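Local coordinates for protein beta-galactosidase (Trichoderma reesei, PDB 3OGS) that probably hydrolyses beta-D-galactosides, releasing their terminal non-reducing beta-D-galactose residues, at residues S44-P49 against S74-W79. Residues are numbered along the deposited sequence; the frame is centred on the assembly and turned at random.
Sequences SGEVHP and SFYVDW. With IPT (1-methylethyl 1-thio-beta-D-galactopyranoside), chain E.
The hydroxyl of S74 gives a 2.6 Å hydrogen bond from OG to OE1 of E46, meeting that oxygen from above the carboxylate plane. CG of E46 lies anti to the backbone N (chi1 -170°) and the chain bends at chi2, which carries the carboxylate toward the neighbouring strand, within reach of S74. Its other oxygen, OE2, accepts the N-H of NE2 of H48 at 2.8 Å on its anti lone pair, the oxygen lying in the plane of the imidazole. OE2 also sits over one face of the Y76 ring, near its rim, with carboxylate and ring planes 69° apart. H48 and Y76 run side by side, their rings oblique, and NE2 of H48 comes to 3.3 Å from CD2 of Y76. Beneath these side chains lies a parallel beta bridge between E46 and S74: N of S74 donates to O of G45, and N of V47 donates to O of S74 at 3.0 Å. The two strands, 38-46 and 72-76, are neighbours in the TIM barrel, joined through helix 58-66 as a beta-alpha-beta unit, and Y76 stands where the second one ends, at the galactose site. Its OH accepts a 2.8 Å hydrogen bond from O3 of the bound thiogalactoside and is also hydrogen-bonded to OD1 of N179. Farther along, CD of P49 packs against CB of F75 at 3.8 Å. Around the acid, R114 makes a salt bridge to OE2 and N320 a hydrogen bond to OE1, so the buried carboxylate has both oxygens engaged, while ND1 of H48 is hydrogen-bonded to R51. A leucine in place of E46 would probably leave R114 without this counter-charge and strip NE2 of H48 and OG of S74 of their shared acceptor group.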
ATOM      1  N   SER A  44       0.511  13.364   0.749  1.00 13.14           N
ATOM      2  CA  SER A  44       0.403  12.236   1.706  1.00 11.69           C
ATOM      3  C   SER A  44       0.524  10.903   0.934  1.00 13.22           C
ATOM      4  O   SER A  44       0.146  10.837  -0.276  1.00 12.15           O
ATOM      5  CB  SER A  44      -1.027  12.291   2.289  1.00 12.90           C
ATOM      6  OG  SER A  44      -1.320  11.202   3.141  1.00 16.00           O
ATOM      7  N   GLY A  45       1.018   9.865   1.633  1.00 11.54           N
ATOM      8  CA  GLY A  45       1.130   8.525   1.032  1.00 13.10           C
ATOM      9  C   GLY A  45       0.347   7.503   1.859  1.00 12.32           C
ATOM     10  O   GLY A  45       0.408   7.565   3.097  1.00 13.26           O
ATOM     11  N   GLU A  46      -0.384   6.550   1.234  1.00 11.67           N
ATOM     12  CA  GLU A  46      -1.102   5.525   2.036  1.00 12.85           C
ATOM     13  C   GLU A  46      -0.194   4.363   2.498  1.00 12.23           C
ATOM     14  O   GLU A  46       0.501   3.801   1.648  1.00 11.15           O
ATOM     15  CB  GLU A  46      -2.295   4.943   1.202  1.00 13.90           C
ATOM     16  CG  GLU A  46      -3.264   4.039   2.064  1.00 15.05           C
ATOM     17  CD  GLU A  46      -4.474   4.785   2.725  1.00 14.08           C
ATOM     18  OE1 GLU A  46      -4.681   6.061   2.572  1.00 13.84           O
ATOM     19  OE2 GLU A  46      -5.271   4.055   3.382  1.00 12.52           O
ATOM     20  N   VAL A  47      -0.188   4.008   3.803  1.00 11.22           N
ATOM     21  CA  VAL A  47       0.568   2.859   4.392  1.00 13.31           C
ATOM     22  C   VAL A  47      -0.389   2.161   5.412  1.00 13.05           C
ATOM     23  O   VAL A  47      -1.087   2.850   6.211  1.00 14.19           O
ATOM     24  CB  VAL A  47       1.843   3.320   5.173  1.00 13.53           C
ATOM     25  CG1 VAL A  47       2.542   2.167   5.965  1.00 13.73           C
ATOM     26  CG2 VAL A  47       2.868   4.144   4.263  1.00 13.40           C
ATOM     27  N   HIS A  48      -0.463   0.829   5.421  1.00 12.63           N
ATOM     28  CA  HIS A  48      -1.370   0.130   6.312  1.00 11.83           C
ATOM     29  C   HIS A  48      -0.563  -0.649   7.392  1.00 10.82           C
ATOM     30  O   HIS A  48       0.053  -1.701   7.040  1.00 12.73           O
ATOM     31  CB  HIS A  48      -2.391  -0.835   5.536  1.00 13.34           C
ATOM     32  CG  HIS A  48      -3.305  -0.112   4.565  1.00 12.65           C
ATOM     33  ND1 HIS A  48      -3.974  -0.749   3.534  1.00 13.60           N
ATOM     34  CD2 HIS A  48      -3.701   1.190   4.509  1.00 11.55           C
ATOM     35  CE1 HIS A  48      -4.701   0.124   2.848  1.00 13.54           C
ATOM     36  NE2 HIS A  48      -4.556   1.320   3.420  1.00 11.01           N
ATOM     37  N   PRO A  49      -0.585  -0.190   8.685  1.00 10.80           N
ATOM     38  CA  PRO A  49       0.301  -0.846   9.701  1.00 11.86           C
ATOM     39  C   PRO A  49       0.119  -2.339   9.847  1.00 12.63           C
ATOM     40  O   PRO A  49       1.113  -3.097  10.040  1.00 13.28           O
ATOM     41  CB  PRO A  49       0.028  -0.123  11.025  1.00 13.56           C
ATOM     42  CG  PRO A  49      -1.245   0.681  10.884  1.00 15.38           C
ATOM     43  CD  PRO A  49      -1.445   0.875   9.260  1.00 11.63           C
ATOM     44  N   SER A  74      -1.418   8.427   5.328  1.00  9.54           N
ATOM     45  CA  SER A  74      -2.857   8.058   5.600  1.00  7.71           C
ATOM     46  C   SER A  74      -2.864   6.596   5.901  1.00 11.29           C
ATOM     47  O   SER A  74      -2.087   5.861   5.226  1.00 12.42           O
ATOM     48  CB  SER A  74      -3.650   8.361   4.302  1.00  8.60           C
ATOM     49  OG  SER A  74      -4.990   7.885   4.459  1.00 12.19           O
ATOM     50  N   PHE A  75      -3.690   6.116   6.885  1.00 11.27           N
ATOM     51  CA  PHE A  75      -3.679   4.695   7.284  1.00 10.91           C
ATOM     52  C   PHE A  75      -5.100   4.193   7.659  1.00 11.88           C
ATOM     53  O   PHE A  75      -5.866   4.943   8.329  1.00 12.42           O
ATOM     54  CB  PHE A  75      -2.663   4.362   8.473  1.00 11.29           C
ATOM     55  CG  PHE A  75      -3.030   4.937   9.844  1.00 11.72           C
ATOM     56  CD1 PHE A  75      -2.778   6.289  10.221  1.00 11.96           C
ATOM     57  CD2 PHE A  75      -3.728   4.100  10.791  1.00 14.11           C
ATOM     58  CE1 PHE A  75      -3.127   6.767  11.543  1.00 14.85           C
ATOM     59  CE2 PHE A  75      -4.077   4.548  12.102  1.00 14.05           C
ATOM     60  CZ  PHE A  75      -3.854   5.925  12.452  1.00 12.23           C
ATOM     61  N   TYR A  76      -5.411   2.943   7.274  1.00 11.00           N
ATOM     62  CA  TYR A  76      -6.596   2.191   7.816  1.00 10.46           C
ATOM     63  C   TYR A  76      -6.242   1.463   9.153  1.00 11.72           C
ATOM     64  O   TYR A  76      -5.038   1.106   9.370  1.00 12.13           O
ATOM     65  CB  TYR A  76      -7.166   1.119   6.805  1.00 10.28           C
ATOM     66  CG  TYR A  76      -7.972   1.708   5.609  1.00  9.13           C
ATOM     67  CD1 TYR A  76      -9.024   2.677   5.816  1.00  9.71           C
ATOM     68  CD2 TYR A  76      -7.746   1.249   4.320  1.00  8.07           C
ATOM     69  CE1 TYR A  76      -9.822   3.152   4.658  1.00 11.00           C
ATOM     70  CE2 TYR A  76      -8.519   1.684   3.193  1.00  9.50           C
ATOM     71  CZ  TYR A  76      -9.540   2.659   3.382  1.00  9.93           C
ATOM     72  OH  TYR A  76     -10.264   3.076   2.248  1.00 12.58           O
ATOM     73  N   VAL A  77      -7.303   1.109   9.910  1.00 12.59           N
ATOM     74  CA  VAL A  77      -7.206   0.107  10.980  1.00 11.34           C
ATOM     75  C   VAL A  77      -8.236  -1.002  10.626  1.00 12.90           C
ATOM     76  O   VAL A  77      -9.394  -0.670  10.208  1.00 13.90           O
ATOM     77  CB  VAL A  77      -7.518   0.750  12.381  1.00 10.56           C
ATOM     78  CG1 VAL A  77      -7.410  -0.325  13.510  1.00 12.74           C
ATOM     79  CG2 VAL A  77      -6.559   1.996  12.726  1.00 10.31           C
ATOM     80  N   ASP A  78      -7.835  -2.274  10.765  1.00 11.85           N
ATOM     81  CA  ASP A  78      -8.693  -3.456  10.448  1.00 12.17           C
ATOM     82  C   ASP A  78      -9.358  -3.988  11.762  1.00 11.56           C
ATOM     83  O   ASP A  78      -8.669  -4.658  12.602  1.00 13.03           O
ATOM     84  CB  ASP A  78      -7.811  -4.527   9.716  1.00 11.95           C
ATOM     85  CG  ASP A  78      -8.604  -5.652   9.098  1.00 13.72           C
ATOM     86  OD1 ASP A  78      -9.847  -5.814   9.391  1.00 12.55           O
ATOM     87  OD2 ASP A  78      -7.949  -6.486   8.353  1.00 18.14           O
ATOM     88  N   TRP A  79     -10.665  -3.672  11.967  1.00 12.09           N
ATOM     89  CA  TRP A  79     -11.518  -4.180  13.081  1.00 12.50           C
ATOM     90  C   TRP A  79     -11.446  -5.714  13.296  1.00 11.25           C
ATOM     91  O   TRP A  79     -11.242  -6.197  14.473  1.00 12.04           O
ATOM     92  CB  TRP A  79     -13.001  -3.654  12.910  1.00 10.41           C
ATOM     93  CG  TRP A  79     -14.068  -4.091  13.904  1.00  8.83           C
ATOM     94  CD1 TRP A  79     -13.887  -4.625  15.245  1.00  9.23           C
ATOM     95  CD2 TRP A  79     -15.495  -3.932  13.733  1.00  9.28           C
ATOM     96  NE1 TRP A  79     -15.140  -4.832  15.810  1.00 11.76           N
ATOM     97  CE2 TRP A  79     -16.122  -4.486  14.880  1.00 10.24           C
ATOM     98  CE3 TRP A  79     -16.310  -3.519  12.630  1.00  9.44           C
ATOM     99  CZ2 TRP A  79     -17.541  -4.485  15.044  1.00  8.71           C
ATOM    100  CZ3 TRP A  79     -17.766  -3.543  12.795  1.00  7.88           C
ATOM    101  CH2 TRP A  79     -18.338  -4.047  13.978  1.00 12.07           C
TER
HETATM  102  C1  IPT E1024     -11.765   2.645  -2.952  1.00 13.67           C
HETATM  103  C2  IPT E1024     -11.855   2.157  -1.481  1.00 11.24           C
HETATM  104  O2  IPT E1024     -12.113   3.309  -0.623  1.00 15.00           O
HETATM  105  C3  IPT E1024     -10.514   1.601  -0.986  1.00  9.53           C
HETATM  106  O3  IPT E1024     -10.650   1.043   0.338  1.00 12.42           O
HETATM  107  C4  IPT E1024      -9.922   0.508  -1.933  1.00  9.18           C
HETATM  108  O4  IPT E1024     -10.885  -0.600  -1.899  1.00 12.74           O
HETATM  109  C5  IPT E1024      -9.818   1.132  -3.394  1.00 12.80           C
HETATM  110  O5  IPT E1024     -11.156   1.606  -3.723  1.00 13.90           O
HETATM  111  C6  IPT E1024      -9.298   0.131  -4.462  1.00 11.86           C
HETATM  112  O6  IPT E1024      -7.969  -0.375  -4.170  1.00 14.98           O
HETATM  113  S1  IPT E1024     -13.447   2.901  -3.540  1.00 19.74           S
HETATM  114  C1' IPT E1024     -12.925   3.569  -5.127  1.00 21.96           C
HETATM  115  C2' IPT E1024     -13.144   2.732  -6.409  1.00 26.10           C
HETATM  116  C3' IPT E1024     -13.518   4.938  -5.330  1.00 27.35           C